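Local coordinates for calmodulin, putative (PDB 4OCI), which binds calcium through an EF-hand and is involved in initiating phagocytosis of human red blood cells by the parasite Entamoeba histolytica, at residues 117-121 with 122-126; 24-27 with 28-31; 38-41 with 42-45. All blocks are in the same frame, centred on the assembly; numbering follows the deposited sequence.

Contact 1 (117-121 with 122-126)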
loop_
_atom_site.group_PDB
_atom_site.type_symbol
_atom_site.label_atom_id
_atom_site.label_comp_id
_atom_site.label_asym_id
_atom_site.label_seq_id
_atom_site.Cartn_x
_atom_site.Cartn_y
_atom_site.Cartn_z
ATOM N N ASP A 117 -20.265 0.375 9.366
ATOM C CA ASP A 117 -20.038 -0.337 8.111
ATOM C C ASP A 117 -19.279 -1.615 8.365
ATOM O O ASP A 117 -19.568 -2.618 7.774
ATOM C CB ASP A 117 -19.242 0.535 7.145
ATOM C CG ASP A 117 -20.091 1.737 6.550
ATOM O OD1 ASP A 117 -21.350 1.811 6.789
ATOM O OD2 ASP A 117 -19.465 2.616 5.863
ATOM N N LEU A 118 -18.320 -1.574 9.272
ATOM C CA LEU A 118 -17.656 -2.759 9.715
ATOM C C LEU A 118 -18.606 -3.779 10.398
ATOM O O LEU A 118 -18.503 -5.007 10.159
ATOM C CB LEU A 118 -16.571 -2.335 10.685
ATOM C CG LEU A 118 -15.713 -3.470 11.152
ATOM C CD1 LEU A 118 -14.611 -3.828 10.049
ATOM C CD2 LEU A 118 -15.105 -3.027 12.446
ATOM N N PHE A 119 -19.495 -3.284 11.278
ATOM C CA PHE A 119 -20.432 -4.184 11.976
ATOM C C PHE A 119 -21.401 -4.796 10.979
ATOM O O PHE A 119 -21.674 -5.959 11.068
ATOM C CB PHE A 119 -21.229 -3.434 13.076
ATOM C CG PHE A 119 -20.447 -3.209 14.380
ATOM C CD1 PHE A 119 -19.143 -3.555 14.506
ATOM C CD2 PHE A 119 -21.092 -2.647 15.492
ATOM C CE1 PHE A 119 -18.423 -3.344 15.752
ATOM C CE2 PHE A 119 -20.410 -2.428 16.710
ATOM C CZ PHE A 119 -19.061 -2.788 16.832
ATOM N N THR A 120 -21.899 -4.007 10.034
ATOM C CA THR A 120 -22.766 -4.525 8.950
ATOM C C THR A 120 -22.078 -5.578 8.099
ATOM O O THR A 120 -22.652 -6.599 7.831
ATOM C CB THR A 120 -23.193 -3.368 8.034
ATOM O OG1 THR A 120 -24.092 -2.527 8.789
ATOM C CG2 THR A 120 -23.917 -3.877 6.780
ATOM N N PHE A 121 -20.830 -5.335 7.730
ATOM C CA PHE A 121 -20.015 -6.264 6.989
ATOM C C PHE A 121 -19.876 -7.640 7.730
ATOM O O PHE A 121 -20.012 -8.744 7.124
ATOM C CB PHE A 121 -18.672 -5.537 6.735
ATOM C CG PHE A 121 -17.605 -6.374 6.154
ATOM C CD1 PHE A 121 -17.733 -6.900 4.886
ATOM C CD2 PHE A 121 -16.437 -6.610 6.859
ATOM C CE1 PHE A 121 -16.695 -7.661 4.321
ATOM C CE2 PHE A 121 -15.424 -7.403 6.329
ATOM C CZ PHE A 121 -15.551 -7.906 5.030
HETATM N N MSE A 122 -19.681 -7.593 9.047
HETATM C CA MSE A 122 -19.479 -8.804 9.805
HETATM C C MSE A 122 -20.751 -9.419 10.322
HETATM O O MSE A 122 -20.718 -10.505 10.878
HETATM C CB MSE A 122 -18.534 -8.538 10.971
HETATM C CG MSE A 122 -17.111 -8.447 10.477
HETATM SE SE MSE A 122 -15.981 -8.051 12.004
HETATM C CE MSE A 122 -14.273 -7.704 11.050
ATOM N N GLY A 123 -21.856 -8.727 10.183
ATOM C CA GLY A 123 -23.173 -9.276 10.563
ATOM C C GLY A 123 -23.455 -9.064 12.055
ATOM O O GLY A 123 -24.016 -9.921 12.733
ATOM N N ILE A 124 -22.989 -7.940 12.578
ATOM C CA ILE A 124 -23.011 -7.730 14.007
ATOM C C ILE A 124 -24.198 -6.764 14.164
ATOM O O ILE A 124 -24.232 -5.726 13.484
ATOM C CB ILE A 124 -21.679 -7.091 14.473
ATOM C CG1 ILE A 124 -20.536 -8.124 14.502
ATOM C CG2 ILE A 124 -21.883 -6.369 15.852
ATOM C CD1 ILE A 124 -19.210 -7.513 14.873
ATOM N N ASP A 125 -25.168 -7.086 15.033
ATOM C CA ASP A 125 -26.215 -6.063 15.295
ATOM C C ASP A 125 -25.856 -5.181 16.423
ATOM O O ASP A 125 -25.362 -5.645 17.440
ATOM C CB ASP A 125 -27.615 -6.607 15.584
ATOM C CG ASP A 125 -28.697 -5.437 15.663
ATOM O OD1 ASP A 125 -29.036 -4.815 14.575
ATOM O OD2 ASP A 125 -29.203 -5.113 16.805
ATOM N N GLU A 126 -26.215 -3.921 16.277
ATOM C CA GLU A 126 -25.953 -2.859 17.258
ATOM C C GLU A 126 -26.506 -3.101 18.667
ATOM O O GLU A 126 -25.911 -2.682 19.642
ATOM C CB GLU A 126 -26.550 -1.534 16.725
ATOM C CG GLU A 126 -25.766 -0.296 17.178
ATOM C CD GLU A 126 -24.217 -0.425 17.042
ATOM O OE1 GLU A 126 -23.732 -0.656 15.898
ATOM O OE2 GLU A 126 -23.518 -0.261 18.091
#

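Contact 2 (24-27 with 28-31)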
loop_
_atom_site.group_PDB
_atom_site.type_symbol
_atom_site.label_atom_id
_atom_site.label_comp_id
_atom_site.label_asym_id
_atom_site.label_seq_id
_atom_site.Cartn_x
_atom_site.Cartn_y
_atom_site.Cartn_z
ATOM N N THR A 24 12.426 -1.526 2.341
ATOM C CA THR A 24 11.400 -1.678 1.281
ATOM C C THR A 24 9.999 -1.555 1.888
ATOM O O THR A 24 9.857 -1.514 3.091
ATOM C CB THR A 24 11.471 -2.990 0.578
ATOM O OG1 THR A 24 11.195 -4.023 1.521
ATOM C CG2 THR A 24 12.855 -3.217 -0.070
ATOM N N LEU A 25 8.947 -1.516 1.051
ATOM C CA LEU A 25 7.583 -1.486 1.550
ATOM C C LEU A 25 7.267 -2.733 2.341
ATOM O O LEU A 25 6.774 -2.623 3.455
ATOM C CB LEU A 25 6.632 -1.424 0.327
ATOM C CG LEU A 25 5.158 -1.582 0.680
ATOM C CD1 LEU A 25 4.652 -0.512 1.594
ATOM C CD2 LEU A 25 4.449 -1.573 -0.747
ATOM N N ASN A 26 7.587 -3.922 1.844
ATOM C CA ASN A 26 7.278 -5.132 2.665
ATOM C C ASN A 26 8.020 -5.220 3.996
ATOM O O ASN A 26 7.431 -5.653 4.983
ATOM C CB ASN A 26 7.553 -6.417 1.899
ATOM C CG ASN A 26 6.452 -6.711 0.935
ATOM O OD1 ASN A 26 5.281 -6.280 1.125
ATOM N ND2 ASN A 26 6.798 -7.408 -0.141
ATOM N N GLU A 27 9.283 -4.759 4.046
ATOM C CA GLU A 27 10.032 -4.701 5.304
ATOM C C GLU A 27 9.443 -3.710 6.282
ATOM O O GLU A 27 9.397 -4.000 7.482
ATOM C CB GLU A 27 11.513 -4.349 5.082
ATOM C CG GLU A 27 12.256 -5.508 4.329
ATOM C CD GLU A 27 13.600 -5.090 3.699
ATOM O OE1 GLU A 27 13.882 -3.852 3.643
ATOM O OE2 GLU A 27 14.381 -6.015 3.232
ATOM N N PHE A 28 9.006 -2.562 5.801
ATOM C CA PHE A 28 8.309 -1.585 6.646
ATOM C C PHE A 28 7.030 -2.132 7.241
ATOM O O PHE A 28 6.799 -2.013 8.452
ATOM C CB PHE A 28 8.008 -0.342 5.860
ATOM C CG PHE A 28 7.215 0.709 6.625
ATOM C CD1 PHE A 28 7.756 1.331 7.723
ATOM C CD2 PHE A 28 5.925 1.087 6.221
ATOM C CE1 PHE A 28 7.034 2.360 8.432
ATOM C CE2 PHE A 28 5.223 2.087 6.935
ATOM C CZ PHE A 28 5.764 2.700 8.019
ATOM N N GLU A 29 6.213 -2.770 6.388
ATOM C CA GLU A 29 4.942 -3.315 6.861
ATOM C C GLU A 29 5.196 -4.437 7.895
ATOM O O GLU A 29 4.548 -4.517 8.963
ATOM C CB GLU A 29 4.089 -3.880 5.687
ATOM C CG GLU A 29 2.723 -4.320 6.256
ATOM C CD GLU A 29 1.872 -5.276 5.348
ATOM O OE1 GLU A 29 2.243 -5.521 4.135
ATOM O OE2 GLU A 29 0.827 -5.776 5.903
ATOM N N SER A 30 6.161 -5.277 7.607
ATOM C CA SER A 30 6.448 -6.369 8.439
ATOM C C SER A 30 7.022 -5.877 9.851
ATOM O O SER A 30 6.624 -6.359 10.938
ATOM C CB SER A 30 7.280 -7.364 7.594
ATOM O OG SER A 30 8.180 -8.033 8.414
ATOM N N LEU A 31 7.800 -4.816 9.861
ATOM C CA LEU A 31 8.405 -4.338 11.083
ATOM C C LEU A 31 7.397 -3.674 11.941
ATOM O O LEU A 31 7.365 -3.932 13.167
ATOM C CB LEU A 31 9.548 -3.361 10.775
ATOM C CG LEU A 31 10.326 -2.692 11.934
ATOM C CD1 LEU A 31 10.788 -3.784 12.941
ATOM C CD2 LEU A 31 11.510 -1.864 11.485
#

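Contact 3 (38-41 with 42-45)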
loop_
_atom_site.group_PDB
_atom_site.type_symbol
_atom_site.label_atom_id
_atom_site.label_comp_id
_atom_site.label_asym_id
_atom_site.label_seq_id
_atom_site.Cartn_x
_atom_site.Cartn_y
_atom_site.Cartn_z
ATOM N N VAL A 38 -1.781 -2.450 14.634
ATOM C CA VAL A 38 -2.960 -3.126 14.108
ATOM C C VAL A 38 -3.679 -2.160 13.204
ATOM O O VAL A 38 -4.289 -1.199 13.660
ATOM C CB VAL A 38 -3.950 -3.593 15.219
ATOM C CG1 VAL A 38 -5.279 -3.963 14.584
ATOM C CG2 VAL A 38 -3.427 -4.820 15.920
HETATM N N MSE A 39 -3.588 -2.405 11.898
HETATM C CA MSE A 39 -4.240 -1.546 10.917
HETATM C C MSE A 39 -4.136 -2.105 9.482
HETATM O O MSE A 39 -3.401 -3.036 9.259
HETATM C CB MSE A 39 -3.652 -0.107 11.001
HETATM C CG MSE A 39 -2.382 0.085 10.287
HETATM SE SE MSE A 39 -1.610 1.920 10.448
HETATM C CE MSE A 39 -3.084 3.204 10.218
ATOM N N GLU A 40 -4.918 -1.541 8.534
ATOM C CA GLU A 40 -5.043 -2.063 7.199
ATOM C C GLU A 40 -3.697 -1.941 6.539
ATOM O O GLU A 40 -3.047 -0.928 6.692
ATOM C CB GLU A 40 -5.988 -1.219 6.356
ATOM C CG GLU A 40 -7.359 -1.233 6.835
ATOM C CD GLU A 40 -7.978 0.137 6.801
ATOM O OE1 GLU A 40 -9.212 0.209 6.546
ATOM O OE2 GLU A 40 -7.260 1.147 7.051
ATOM N N THR A 41 -3.349 -2.943 5.749
ATOM C CA THR A 41 -2.152 -2.909 4.923
ATOM C C THR A 41 -2.091 -1.669 4.056
ATOM O O THR A 41 -1.004 -1.069 3.858
ATOM C CB THR A 41 -2.111 -4.184 4.073
ATOM O OG1 THR A 41 -1.895 -5.259 4.984
ATOM C CG2 THR A 41 -0.937 -4.197 3.045
ATOM N N SER A 42 -3.200 -1.282 3.461
ATOM C CA SER A 42 -3.155 -0.158 2.488
ATOM C C SER A 42 -2.894 1.136 3.251
ATOM O O SER A 42 -2.437 2.079 2.671
ATOM C CB SER A 42 -4.454 -0.017 1.679
ATOM O OG SER A 42 -5.589 0.325 2.536
ATOM N N ALA A 43 -3.228 1.212 4.519
ATOM C CA ALA A 43 -2.975 2.440 5.299
ATOM C C ALA A 43 -1.452 2.525 5.658
ATOM O O ALA A 43 -0.824 3.606 5.592
ATOM C CB ALA A 43 -3.847 2.450 6.657
ATOM N N ILE A 44 -0.899 1.393 6.040
ATOM C CA ILE A 44 0.580 1.260 6.253
ATOM C C ILE A 44 1.319 1.635 4.950
ATOM O O ILE A 44 2.273 2.388 4.979
ATOM C CB ILE A 44 0.946 -0.234 6.672
ATOM C CG1 ILE A 44 0.300 -0.482 8.072
ATOM C CG2 ILE A 44 2.522 -0.400 6.805
ATOM C CD1 ILE A 44 0.475 -1.938 8.680
ATOM N N ALA A 45 0.861 1.126 3.811
ATOM C CA ALA A 45 1.487 1.344 2.505
ATOM C C ALA A 45 1.374 2.787 2.080
ATOM O O ALA A 45 2.299 3.358 1.491
ATOM C CB ALA A 45 0.867 0.362 1.406
#

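Contact 1 (117-121 with 122-126)
Ile124 lays its CG2 methyl over one face of the Phe119 ring, a CH-pi contact with the carbon 4.0 Å from the centroid of that ring and displaced toward its rim. The other branch of Ile124 serves the same ring, its CD1 methyl coming to 4.0 Å from Phe119 CD1. A carboxylate takes the edge: Glu126 OE1 lies near the ring plane, 3.3 Å from Phe119 CD2. A bend at chi2 (46°) folds Glu126 back to this place, and its carboxylate stands only 15° from coplanar with the aromatic, an approach toward the slightly positive ring hydrogens. The stronger partner of Glu126 is Arg100 of helix 96-106, which forms a salt bridge with OE1 and also packs on Phe119.

The backbone bonds spell out a Schellman motif closing helix 112-122. Ile124 N donates to Phe119 O at 2.8 Å, almost straight at 170°, while Gly123 N reaches Thr120 O at 3.3 Å from above the carbonyl plane. Gly123, with positive phi, turns the chain out of the helix, and the Phe119-Ile124 packing is the apolar contact that commonly accompanies this kind of ending. One residue earlier, Met122 N still makes the regular helical bond to Leu118 O, 3.1 Å long.

Apolar contacts cover another side. Met122, a selenomethionine extended beyond CG, runs alongside Leu118 in the same direction, with Met122 CE 4.0 Å from Leu118 CD1. Phe135 of helix 132-145 packs on both Met122 and Ile124, and Val54 of the second subunit packs on Leu118.

Contact 2 (24-27 with 28-31)
Glu27 works in both directions along helix 25-34: its carbonyl O accepts from Leu31 N at 3.0 Å, and its side chain reaches back to Thr24 in a capping box. This is where the exiting helix of the EF-hand starts, and Glu27 holds the twelfth place of the loop counted from the calcium ligand Asp16.

Along the side chain, CB lies 3.2 Å from Phe28 N, the next residue. A chi1 of -67° stands CG beside the backbone N and turns it toward the start of the helix, where Glu27 CG lies 3.4 Å from Thr24 OG1. The extended remainder carries the carboxylate to Thr24 N, which donates to Glu27 OE1 at 3.0 Å, nearly straight at 166° but arriving 40° above the carboxylate plane. Thr24 OG1 completes the box by accepting from Glu27 N at 3.3 Å. The second oxygen, OE2, takes the N-H of Gly17, tying the helix start to the calcium loop. The side chain comes within about 4 Å of the calcium ion, longer than a direct calcium-oxygen bond, consistent with a second-shell place for Glu27 in this model.

Phe28 N bonds to Thr24 O and begins the regular helical pattern. With CG anti to its N, the Phe28 ring leaves the turn for Phe62, Cys65 and Leu69 of helix 59-71. Glu29 N continues the ladder to Leu25 O, and its carboxylate pairs with Arg33. Packing within the turn is close at Ser30, whose N-H goes to Asn26 O and whose CB sits 3.1 Å from that same Asn26 O.

Contact 3 (38-41 with 42-45)
Two torsions of Met39 bring it onto Ile44 and Ala43. Its chi1 of 82° puts CG in the crowded position between the backbone N and the carbonyl carbon, and after an extended stretch a bend at chi3 (-43°) swings the methyl round. CG then meets Ile44 CG1 at 3.5 Å, SE stays 3.9 Å from Ile44 CG1, and CE ends 3.7 Å from Ala43 CB. The two side chains cross at a slant, so the selenomethionine touches Ile44 with its middle and Ala43 with its tip.

Met39 precedes the N-cap Glu40, and Ile44 is the fourth residue after that cap, which makes the pair a hydrophobic staple across the start of helix 41-50. The staple spans the first helical bond: Ile44 N donates to Glu40 O at 3.2 Å, straight at 170° and in the carbonyl plane. Ala43 N also reaches Glu40 O, but weakly, at 3.1 Å. Beyond the cap, Ala45 N bonds to Thr41 O at 2.9 Å. Glu40 adds a side-chain touch of its own, bending at chi2 to set OE2 3.7 Å from Ala43 CB.

The hydroxyls of the first turn look outward to other partners. Thr41 OG1 is hydrogen-bonded to Glu29 and Arg33 of helix 25-34, and Ser42 OG to the backbone O of His146, in the evident C-terminal histidine tag, and to Asn49 of the second subunit. Ile44 packs against Phe28, Val32 and Arg33, seating helix 41-50 on helix 25-34, while Ala45 meets both Leu25 and its counterpart Ala45 of the second subunit.

Overall arrangement
Along the chain the order is contact 2, contact 3, contact 1. Contacts 2 and 3 mark the starts of consecutive helices, 25-34 and 41-50, with centres about 11 Å apart. They touch directly: the hydrogen bond of Glu29 OE2 with Thr41 OG1, 2.9 Å, joins them, and Leu25 and Phe28 pack on helix 41-50. Contact 1 closes helix 112-122 in the C-terminal half, its centre about 31 Å from that of contact 2, on the opposite side of the chain's centre, and about 21 Å from that of contact 3. Contact 2 adjoins the calcium loop; the other two lie away from it. All three touch the second subunit, so the interface between the two chains of this assembly draws on both halves.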